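Local coordinates for TIR-NB-LRR type resistance protein RPV1 (Vitis rotundifolia, PDB 5KU7) that belongs to the TIR-NB-LRR class of plant disease-resistance proteins, whose TIR domain probably serves in intracellular immune signalling, at residues A[13-18]-A[67-72]; A[77-82]-A[135-140]; A[99-104]-A[146-151]. All blocks are in the same frame, centred on the assembly; numbering follows the deposited sequence.

Contact 1: A[13-18]-A[67-72]; sequences SFRGED and VFSENY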
loop_
_atom_site.group_PDB
_atom_site.type_symbol
_atom_site.label_atom_id
_atom_site.label_comp_id
_atom_site.label_asym_id
_atom_site.label_seq_id
_atom_site.Cartn_x
_atom_site.Cartn_y
_atom_site.Cartn_z
ATOM N N SER A 13 -2.183 -14.803 -6.734
ATOM C CA SER A 13 -1.817 -15.644 -5.600
ATOM C C SER A 13 -0.990 -14.849 -4.588
ATOM O O SER A 13 0.028 -14.258 -4.930
ATOM C CB SER A 13 -1.056 -16.880 -6.081
ATOM O OG SER A 13 -0.545 -17.647 -5.007
ATOM N N PHE A 14 -1.433 -14.852 -3.339
ATOM C CA PHE A 14 -0.820 -14.036 -2.302
ATOM C C PHE A 14 -1.071 -14.676 -0.946
ATOM O O PHE A 14 -1.961 -15.509 -0.793
ATOM C CB PHE A 14 -1.394 -12.617 -2.332
ATOM C CG PHE A 14 -2.895 -12.564 -2.070
ATOM C CD1 PHE A 14 -3.803 -12.939 -3.055
ATOM C CD2 PHE A 14 -3.383 -12.155 -0.841
ATOM C CE1 PHE A 14 -5.165 -12.898 -2.822
ATOM C CE2 PHE A 14 -4.760 -12.125 -0.586
ATOM C CZ PHE A 14 -5.649 -12.488 -1.575
ATOM N N ARG A 15 -0.279 -14.276 0.033
ATOM C CA ARG A 15 -0.474 -14.659 1.417
ATOM C C ARG A 15 -1.303 -13.582 2.073
ATOM O O ARG A 15 -0.811 -12.466 2.258
ATOM C CB ARG A 15 0.867 -14.791 2.115
ATOM C CG ARG A 15 0.859 -15.185 3.589
ATOM C CD ARG A 15 0.624 -16.679 3.812
ATOM N NE ARG A 15 0.525 -16.988 5.241
ATOM C CZ ARG A 15 -0.622 -17.028 5.882
ATOM N NH1 ARG A 15 -1.721 -16.802 5.195
ATOM N NH2 ARG A 15 -0.672 -17.297 7.175
ATOM N N GLY A 16 -2.560 -13.909 2.412
ATOM C CA GLY A 16 -3.510 -12.921 2.896
ATOM C C GLY A 16 -2.963 -12.158 4.092
ATOM O O GLY A 16 -2.953 -10.934 4.106
ATOM N N GLU A 17 -2.462 -12.899 5.071
ATOM C CA GLU A 17 -1.915 -12.337 6.293
ATOM C C GLU A 17 -0.796 -11.320 6.053
ATOM O O GLU A 17 -0.621 -10.396 6.833
ATOM C CB GLU A 17 -1.417 -13.474 7.190
ATOM C CG GLU A 17 -1.446 -13.159 8.668
ATOM C CD GLU A 17 -0.930 -14.303 9.519
ATOM O OE1 GLU A 17 0.284 -14.609 9.457
ATOM O OE2 GLU A 17 -1.748 -14.895 10.261
ATOM N N ASP A 18 -0.029 -11.477 4.984
ATOM C CA ASP A 18 1.035 -10.506 4.714
ATOM C C ASP A 18 0.528 -9.274 3.971
ATOM O O ASP A 18 0.815 -8.152 4.368
ATOM C CB ASP A 18 2.161 -11.130 3.887
ATOM C CG ASP A 18 2.925 -12.189 4.626
ATOM O OD1 ASP A 18 2.941 -12.160 5.873
ATOM O OD2 ASP A 18 3.520 -13.060 3.948
ATOM N N VAL A 67 2.384 -13.016 -5.517
ATOM C CA VAL A 67 2.958 -12.093 -4.558
ATOM C C VAL A 67 3.669 -12.899 -3.488
ATOM O O VAL A 67 3.091 -13.244 -2.454
ATOM C CB VAL A 67 1.895 -11.191 -3.931
ATOM C CG1 VAL A 67 2.538 -10.166 -2.980
ATOM C CG2 VAL A 67 1.095 -10.502 -5.021
ATOM N N PHE A 68 4.910 -13.263 -3.775
ATOM C CA PHE A 68 5.741 -13.900 -2.768
ATOM C C PHE A 68 6.020 -12.883 -1.666
ATOM O O PHE A 68 6.554 -11.793 -1.921
ATOM C CB PHE A 68 7.049 -14.411 -3.370
ATOM C CG PHE A 68 6.905 -15.685 -4.166
ATOM C CD1 PHE A 68 6.365 -16.827 -3.585
ATOM C CD2 PHE A 68 7.313 -15.743 -5.488
ATOM C CE1 PHE A 68 6.240 -18.021 -4.316
ATOM C CE2 PHE A 68 7.189 -16.921 -6.213
ATOM C CZ PHE A 68 6.642 -18.061 -5.620
ATOM N N SER A 69 5.638 -13.237 -0.448
ATOM C CA SER A 69 5.861 -12.388 0.715
ATOM C C SER A 69 6.413 -13.265 1.826
ATOM O O SER A 69 6.405 -14.494 1.709
ATOM C CB SER A 69 4.564 -11.687 1.144
ATOM O OG SER A 69 3.516 -12.629 1.328
ATOM N N GLU A 70 6.844 -12.632 2.908
ATOM C CA GLU A 70 7.600 -13.284 3.976
ATOM C C GLU A 70 7.037 -14.635 4.429
ATOM O O GLU A 70 7.802 -15.580 4.674
ATOM C CB GLU A 70 7.691 -12.345 5.182
ATOM C CG GLU A 70 8.776 -12.717 6.192
ATOM C CD GLU A 70 8.655 -11.927 7.484
ATOM O OE1 GLU A 70 7.703 -11.134 7.595
ATOM O OE2 GLU A 70 9.515 -12.083 8.374
ATOM N N ASN A 71 5.710 -14.731 4.522
ATOM C CA ASN A 71 5.093 -15.914 5.099
ATOM C C ASN A 71 4.246 -16.708 4.126
ATOM O O ASN A 71 3.376 -17.473 4.544
ATOM C CB ASN A 71 4.253 -15.527 6.305
ATOM C CG ASN A 71 5.073 -14.858 7.375
ATOM O OD1 ASN A 71 5.914 -15.493 8.008
ATOM N ND2 ASN A 71 4.839 -13.567 7.587
ATOM N N TYR A 72 4.500 -16.518 2.833
ATOM C CA TYR A 72 3.781 -17.235 1.781
ATOM C C TYR A 72 3.865 -18.761 1.946
ATOM O O TYR A 72 2.860 -19.459 1.865
ATOM C CB TYR A 72 4.329 -16.817 0.423
ATOM C CG TYR A 72 3.607 -17.364 -0.779
ATOM C CD1 TYR A 72 3.894 -18.642 -1.271
ATOM C CD2 TYR A 72 2.686 -16.591 -1.465
ATOM C CE1 TYR A 72 3.263 -19.132 -2.391
ATOM C CE2 TYR A 72 2.042 -17.081 -2.586
ATOM C CZ TYR A 72 2.337 -18.352 -3.046
ATOM O OH TYR A 72 1.703 -18.845 -4.168
#
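Asp18 and Ser69 are turned toward each other by their first torsions: the carboxylate of Asp18 lies beside its own backbone N and opposite the carbonyl carbon (chi1 -67°), while Ser69 OG sits between its backbone N and carbonyl carbon (chi1 53°), which brings it to Asp18 OD2. The contact lies at the C-terminal ends of the strands in the parallel sheet of the TIR domain, where the loops that follow strands 8-14 and 61-68 come together. Residues 69-72 form a type I beta turn, and Asp18, in the short helix 16-19, grips it with both oxygens. Asp18 OD1 takes the amide of Asn71 on its syn lone pair, ND2 to OD1 2.9 Å, with the oxygen close to the plane of the amide. Asp18 OD2 accepts twice: Asn71 N comes from the syn side, 2.8 Å away and somewhat out of the carboxylate plane, and Ser69 OG donates to the anti lone pair at 2.7 Å. Aspartate fits here because its short side chain offers two acceptors to three donors of one turn, which, coming from different sides, should fix the carboxylate's rotation about chi2.

Arg15, at the N-cap position, bends at chi2 (78°), which places its CD 3.0 Å from Asn71 O. That oxygen lies at the edge of the guanidinium, near its plane. Malonic acid occupies a pocket of Arg15, Gly16, Glu17 and Arg20, and accepts a hydrogen bond from Glu17 N.

Within the strands, Val67 N donates to Ser13 O at 2.7 Å, and Phe14 CB packs on Val67 CB. Tyrosine reaches the strand from the turn's far end: Tyr72 OH donates to Ser13 OG, 2.7 Å away and near the ring plane, and Ser13 OG also bonds Glu81 OE1.

Contact 2: A[77-82]-A[135-140]; sequences WCLDEL and TALTEA
This is helix-helix packing on one flank of the parallel alpha/beta fold of the TIR domain: Leu82 of helix 76-91 meets Ala136, Leu137 and Ala140 of helix 130-141. The axes of the two short segments pass 9.8 Å apart at a crossing angle of 63°, so the helices share a compact patch and not a long seam. Leu82 carries most of it. With CG swung away from the backbone N and beside the carbonyl carbon (chi1 -174°), it sends its branches to different partners across the gap. Its CG stands 4.0 Å from Ala136 CB, CD1 lies 4.1 Å from Ala140 CB, and CD2 touches Leu137 CD2 at 3.5 Å. The two alanines are one helical turn apart, and their small methyls give Leu82 the room to come close to the helix surface; CD2 even lies 3.7 Å from Ala136 O. Leu137 approaches Leu82 at about a right angle, and one turn back Leu79 CD2 reaches the same methyl, Leu137 CD2, at 4.0 Å. All five residues are buried, and leucine and alanine suit the place because their side chains bring no polar group that needs a partner. Beneath the patch lies the sheet, with Phe68 of strand 61-68 touching Leu82, Leu137 and Ala140, while helix 113-122 closes another side through Tyr122 against Leu79 and Phe119 against Leu137.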
loop_
_atom_site.group_PDB
_atom_site.type_symbol
_atom_site.label_atom_id
_atom_site.label_comp_id
_atom_site.label_asym_id
_atom_site.label_seq_id
_atom_site.Cartn_x
_atom_site.Cartn_y
_atom_site.Cartn_z
ATOM N N TRP A 77 -2.193 -23.776 1.765
ATOM C CA TRP A 77 -3.078 -23.356 0.684
ATOM C C TRP A 77 -2.306 -22.570 -0.361
ATOM O O TRP A 77 -2.460 -22.829 -1.554
ATOM C CB TRP A 77 -4.256 -22.533 1.209
ATOM C CG TRP A 77 -5.327 -23.355 1.874
ATOM C CD1 TRP A 77 -5.154 -24.328 2.824
ATOM C CD2 TRP A 77 -6.743 -23.257 1.658
ATOM N NE1 TRP A 77 -6.375 -24.855 3.197
ATOM C CE2 TRP A 77 -7.365 -24.213 2.501
ATOM C CE3 TRP A 77 -7.547 -22.461 0.830
ATOM C CZ2 TRP A 77 -8.754 -24.389 2.538
ATOM C CZ3 TRP A 77 -8.935 -22.643 0.864
ATOM C CH2 TRP A 77 -9.519 -23.599 1.716
ATOM N N CYS A 78 -1.470 -21.618 0.066
ATOM C CA CYS A 78 -0.631 -20.898 -0.894
ATOM C C CYS A 78 0.239 -21.891 -1.706
ATOM O O CYS A 78 0.340 -21.801 -2.945
ATOM C CB CYS A 78 0.250 -19.860 -0.175
ATOM S SG CYS A 78 -0.665 -18.350 0.377
ATOM N N LEU A 79 0.850 -22.850 -1.012
ATOM C CA LEU A 79 1.740 -23.801 -1.683
ATOM C C LEU A 79 0.967 -24.699 -2.652
ATOM O O LEU A 79 1.422 -24.952 -3.772
ATOM C CB LEU A 79 2.516 -24.645 -0.659
ATOM C CG LEU A 79 3.583 -23.860 0.096
ATOM C CD1 LEU A 79 4.373 -24.734 1.036
ATOM C CD2 LEU A 79 4.525 -23.158 -0.878
ATOM N N ASP A 80 -0.191 -25.189 -2.225
ATOM C CA ASP A 80 -0.998 -26.050 -3.095
ATOM C C ASP A 80 -1.464 -25.231 -4.291
ATOM O O ASP A 80 -1.538 -25.729 -5.410
ATOM C CB ASP A 80 -2.182 -26.648 -2.338
ATOM C CG ASP A 80 -1.772 -27.788 -1.434
ATOM O OD1 ASP A 80 -0.723 -28.418 -1.706
ATOM O OD2 ASP A 80 -2.495 -28.063 -0.450
ATOM N N GLU A 81 -1.768 -23.962 -4.030
ATOM C CA GLU A 81 -2.094 -22.991 -5.068
ATOM C C GLU A 81 -1.007 -22.897 -6.124
ATOM O O GLU A 81 -1.263 -22.951 -7.333
ATOM C CB GLU A 81 -2.291 -21.614 -4.445
ATOM C CG GLU A 81 -3.316 -20.779 -5.129
ATOM C CD GLU A 81 -3.776 -19.647 -4.256
ATOM O OE1 GLU A 81 -3.011 -18.661 -4.115
ATOM O OE2 GLU A 81 -4.888 -19.763 -3.680
ATOM N N LEU A 82 0.212 -22.732 -5.632
ATOM C CA LEU A 82 1.376 -22.551 -6.473
ATOM C C LEU A 82 1.664 -23.767 -7.324
ATOM O O LEU A 82 2.086 -23.631 -8.472
ATOM C CB LEU A 82 2.604 -22.228 -5.615
ATOM C CG LEU A 82 3.861 -21.881 -6.410
ATOM C CD1 LEU A 82 3.613 -20.697 -7.341
ATOM C CD2 LEU A 82 5.022 -21.617 -5.471
ATOM N N THR A 135 9.645 -27.923 -5.360
ATOM C CA THR A 135 9.812 -27.822 -6.797
ATOM C C THR A 135 9.059 -26.611 -7.353
ATOM O O THR A 135 9.589 -25.852 -8.170
ATOM C CB THR A 135 9.336 -29.105 -7.487
ATOM O OG1 THR A 135 10.286 -30.143 -7.237
ATOM C CG2 THR A 135 9.209 -28.902 -8.979
ATOM N N ALA A 136 7.830 -26.416 -6.890
ATOM C CA ALA A 136 7.000 -25.321 -7.389
ATOM C C ALA A 136 7.567 -23.938 -7.008
ATOM O O ALA A 136 7.511 -22.992 -7.804
ATOM C CB ALA A 136 5.590 -25.476 -6.891
ATOM N N LEU A 137 8.104 -23.827 -5.793
ATOM C CA LEU A 137 8.760 -22.597 -5.357
ATOM C C LEU A 137 9.980 -22.317 -6.217
ATOM O O LEU A 137 10.129 -21.225 -6.763
ATOM C CB LEU A 137 9.172 -22.684 -3.887
ATOM C CG LEU A 137 8.044 -22.588 -2.866
ATOM C CD1 LEU A 137 8.571 -22.909 -1.472
ATOM C CD2 LEU A 137 7.383 -21.207 -2.903
ATOM N N THR A 138 10.831 -23.331 -6.353
ATOM C CA THR A 138 12.089 -23.206 -7.079
ATOM C C THR A 138 11.879 -22.839 -8.546
ATOM O O THR A 138 12.569 -21.967 -9.080
ATOM C CB THR A 138 12.893 -24.520 -6.998
ATOM O OG1 THR A 138 13.103 -24.860 -5.624
ATOM C CG2 THR A 138 14.250 -24.383 -7.695
ATOM N N GLU A 139 10.928 -23.502 -9.196
ATOM C CA GLU A 139 10.588 -23.185 -10.583
ATOM C C GLU A 139 10.016 -21.766 -10.718
ATOM O O GLU A 139 10.450 -20.979 -11.562
ATOM C CB GLU A 139 9.598 -24.215 -11.139
ATOM C CG GLU A 139 10.215 -25.595 -11.358
ATOM C CD GLU A 139 9.254 -26.578 -11.991
ATOM O OE1 GLU A 139 8.106 -26.191 -12.280
ATOM O OE2 GLU A 139 9.652 -27.739 -12.220
ATOM N N ALA A 140 9.044 -21.443 -9.867
ATOM C CA ALA A 140 8.378 -20.149 -9.928
ATOM C C ALA A 140 9.377 -19.000 -9.766
ATOM O O ALA A 140 9.259 -17.980 -10.441
ATOM C CB ALA A 140 7.312 -20.068 -8.875
#

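Contact 3: A[99-104]-A[146-151]; sequences IFYHVD and WHLLDD
His102 and Asp150 approach at about a right angle, with Asp150 CB over one face of the imidazole, 4.1 Å from the ring centroid in a CH-pi contact. The opposite face of the His102 ring is covered toward its rim by Tyr101 CZ, so the ring is held between a methylene and an aromatic neighbour. Its edge is turned to the partner strand, with CD2 3.1 Å from Leu148 O.

On the face of the sheet that carries Ile99, Tyr101, Trp146 and Leu148, apolar groups lean against each other across the strands. Leu148 CD2 lies near Ile99 CG2. Tyr101 CD1 is 4.2 Å from Leu148 CD2, which sits at the edge of the phenol ring. Ile99 CG1 comes to Trp146 CE3 at a slant, 4.0 Å away. Branched and aromatic residues suit this face because helices 23-33 and 154-175 pack on it; Tyr101 OH bonds Glu154.

On the other face, His147 turns its CG opposite the backbone N (chi1 -177°), which brings the imidazole back toward 99-104. Phe100 O lies in the plane of that ring at its edge, 3.6 Å from CD2. The Phe100 ring packs on helix 105-110 and has Trp146 O 3.6 Å from its CD2.

Three backbone bonds fix the register: Phe100 N to Trp146 O at 2.8 Å, Leu148 N to Phe100 O at 2.9 Å, and the more bent His102 N to Leu148 O. His102 has positive phi (58°), and here the chain turns off the strand toward Asp104, whose carboxylate caps helix 105-110 at Ser106 N. Such parallel pairing, with helices connecting strand 95-101 to an outermost strand, 146-148, and strand order 2-1-3-4-5, is typical of the flavodoxin-like architecture of TIR domains.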
loop_
_atom_site.group_PDB
_atom_site.type_symbol
_atom_site.label_atom_id
_atom_site.label_comp_id
_atom_site.label_asym_id
_atom_site.label_seq_id
_atom_site.Cartn_x
_atom_site.Cartn_y
_atom_site.Cartn_z
ATOM N N ILE A 99 6.335 -11.826 -8.287
ATOM C CA ILE A 99 6.733 -10.636 -7.557
ATOM C C ILE A 99 7.321 -11.059 -6.236
ATOM O O ILE A 99 6.672 -11.763 -5.464
ATOM C CB ILE A 99 5.560 -9.700 -7.237
ATOM C CG1 ILE A 99 4.910 -9.200 -8.511
ATOM C CG2 ILE A 99 6.052 -8.538 -6.361
ATOM C CD1 ILE A 99 3.582 -8.562 -8.263
ATOM N N PHE A 100 8.542 -10.632 -5.976
ATOM C CA PHE A 100 9.188 -10.954 -4.730
ATOM C C PHE A 100 9.055 -9.735 -3.848
ATOM O O PHE A 100 9.825 -8.791 -3.964
ATOM C CB PHE A 100 10.633 -11.371 -4.986
ATOM C CG PHE A 100 10.755 -12.509 -5.995
ATOM C CD1 PHE A 100 10.558 -13.834 -5.601
ATOM C CD2 PHE A 100 11.040 -12.251 -7.338
ATOM C CE1 PHE A 100 10.654 -14.887 -6.524
ATOM C CE2 PHE A 100 11.134 -13.291 -8.269
ATOM C CZ PHE A 100 10.939 -14.616 -7.864
ATOM N N TYR A 101 8.034 -9.753 -2.996
ATOM C CA TYR A 101 7.645 -8.587 -2.221
ATOM C C TYR A 101 8.384 -8.498 -0.897
ATOM O O TYR A 101 7.992 -9.127 0.093
ATOM C CB TYR A 101 6.128 -8.583 -1.972
ATOM C CG TYR A 101 5.663 -7.309 -1.288
ATOM C CD1 TYR A 101 5.710 -6.083 -1.959
ATOM C CD2 TYR A 101 5.187 -7.326 0.024
ATOM C CE1 TYR A 101 5.290 -4.912 -1.347
ATOM C CE2 TYR A 101 4.785 -6.154 0.654
ATOM C CZ TYR A 101 4.832 -4.958 -0.040
ATOM O OH TYR A 101 4.415 -3.810 0.562
ATOM N N HIS A 102 9.456 -7.708 -0.895
ATOM C CA HIS A 102 10.289 -7.491 0.284
ATOM C C HIS A 102 10.856 -8.799 0.807
ATOM O O HIS A 102 11.090 -8.949 2.006
ATOM C CB HIS A 102 9.505 -6.773 1.384
ATOM C CG HIS A 102 8.958 -5.448 0.959
ATOM N ND1 HIS A 102 8.116 -4.697 1.753
ATOM C CD2 HIS A 102 9.141 -4.735 -0.179
ATOM C CE1 HIS A 102 7.797 -3.586 1.118
ATOM N NE2 HIS A 102 8.405 -3.583 -0.056
ATOM N N VAL A 103 11.083 -9.736 -0.105
ATOM C CA VAL A 103 11.752 -10.992 0.234
ATOM C C VAL A 103 12.777 -11.293 -0.825
ATOM O O VAL A 103 12.607 -10.910 -1.983
ATOM C CB VAL A 103 10.778 -12.185 0.338
ATOM C CG1 VAL A 103 9.638 -11.852 1.302
ATOM C CG2 VAL A 103 10.248 -12.532 -1.027
ATOM N N ASP A 104 13.853 -11.955 -0.423
ATOM C CA ASP A 104 14.933 -12.295 -1.334
ATOM C C ASP A 104 14.495 -13.399 -2.289
ATOM O O ASP A 104 14.102 -14.476 -1.844
ATOM C CB ASP A 104 16.169 -12.713 -0.538
ATOM C CG ASP A 104 17.396 -12.915 -1.414
ATOM O OD1 ASP A 104 17.251 -13.370 -2.572
ATOM O OD2 ASP A 104 18.511 -12.612 -0.938
ATOM N N TRP A 146 9.834 -9.397 -10.684
ATOM C CA TRP A 146 10.245 -8.157 -10.069
ATOM C C TRP A 146 10.589 -8.397 -8.608
ATOM O O TRP A 146 9.786 -8.948 -7.856
ATOM C CB TRP A 146 9.134 -7.110 -10.168
ATOM C CG TRP A 146 8.604 -6.899 -11.547
ATOM C CD1 TRP A 146 8.948 -5.895 -12.406
ATOM C CD2 TRP A 146 7.649 -7.712 -12.241
ATOM N NE1 TRP A 146 8.264 -6.032 -13.591
ATOM C CE2 TRP A 146 7.464 -7.141 -13.517
ATOM C CE3 TRP A 146 6.938 -8.867 -11.913
ATOM C CZ2 TRP A 146 6.595 -7.691 -14.466
ATOM C CZ3 TRP A 146 6.071 -9.409 -12.851
ATOM C CH2 TRP A 146 5.908 -8.819 -14.115
ATOM N N HIS A 147 11.787 -7.985 -8.216
ATOM C CA HIS A 147 12.160 -7.954 -6.816
ATOM C C HIS A 147 11.882 -6.543 -6.254
ATOM O O HIS A 147 12.483 -5.566 -6.685
ATOM C CB HIS A 147 13.627 -8.335 -6.644
ATOM C CG HIS A 147 14.070 -8.394 -5.216
ATOM N ND1 HIS A 147 15.397 -8.351 -4.846
ATOM C CD2 HIS A 147 13.362 -8.496 -4.066
ATOM C CE1 HIS A 147 15.487 -8.417 -3.530
ATOM N NE2 HIS A 147 14.267 -8.507 -3.032
ATOM N N LEU A 148 10.956 -6.436 -5.312
ATOM C CA LEU A 148 10.567 -5.135 -4.773
ATOM C C LEU A 148 11.127 -4.948 -3.384
ATOM O O LEU A 148 10.921 -5.788 -2.502
ATOM C CB LEU A 148 9.043 -4.990 -4.709
ATOM C CG LEU A 148 8.278 -4.533 -5.952
ATOM C CD1 LEU A 148 8.644 -5.356 -7.153
ATOM C CD2 LEU A 148 6.793 -4.578 -5.700
ATOM N N LEU A 149 11.822 -3.836 -3.196
ATOM C CA LEU A 149 12.317 -3.435 -1.894
ATOM C C LEU A 149 11.439 -2.348 -1.318
ATOM O O LEU A 149 10.574 -1.783 -2.000
ATOM C CB LEU A 149 13.747 -2.930 -1.992
ATOM C CG LEU A 149 14.666 -3.772 -2.878
ATOM C CD1 LEU A 149 15.975 -3.035 -3.154
ATOM C CD2 LEU A 149 14.917 -5.140 -2.239
ATOM N N ASP A 150 11.666 -2.048 -0.053
ATOM C CA ASP A 150 11.012 -0.905 0.539
ATOM C C ASP A 150 11.953 0.273 0.308
ATOM O O ASP A 150 13.013 0.111 -0.313
ATOM C CB ASP A 150 10.692 -1.162 2.011
ATOM C CG ASP A 150 11.919 -1.420 2.836
ATOM O OD1 ASP A 150 13.004 -1.619 2.251
ATOM O OD2 ASP A 150 11.790 -1.464 4.075
ATOM N N ASP A 151 11.565 1.461 0.742
ATOM C CA ASP A 151 12.395 2.633 0.472
ATOM C C ASP A 151 12.276 3.020 -1.002
ATOM O O ASP A 151 13.140 3.713 -1.551
ATOM C CB ASP A 151 13.861 2.405 0.855
ATOM C CG ASP A 151 14.034 2.089 2.328
ATOM O OD1 ASP A 151 13.128 2.449 3.112
ATOM O OD2 ASP A 151 15.078 1.507 2.705
#

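How the contacts relate
Contact 2 is wholly buried and apolar, whereas contacts 1 and 3, at the C-terminal ends of the strands, are partly buried and rely heavily on hydrogen bonds. Contact 3 is the more exposed, since 146-148 is an edge strand. Contacts 1 and 3 belong to the same sheet: strands 61-68 and 95-101 are neighbours, and Phe68 joins them through backbone bonds to Ile99 and Tyr101. In contact 1 a carboxylate organises a turn; in contact 3 backbone pairing does most of the polar work. Contact 2 joins contact 1 through Phe68 on Leu137 and the Ser13-Glu81 hydrogen bond, but does not touch contact 3. Helices 76-91 and 130-141 each lead on to a strand of contact 3.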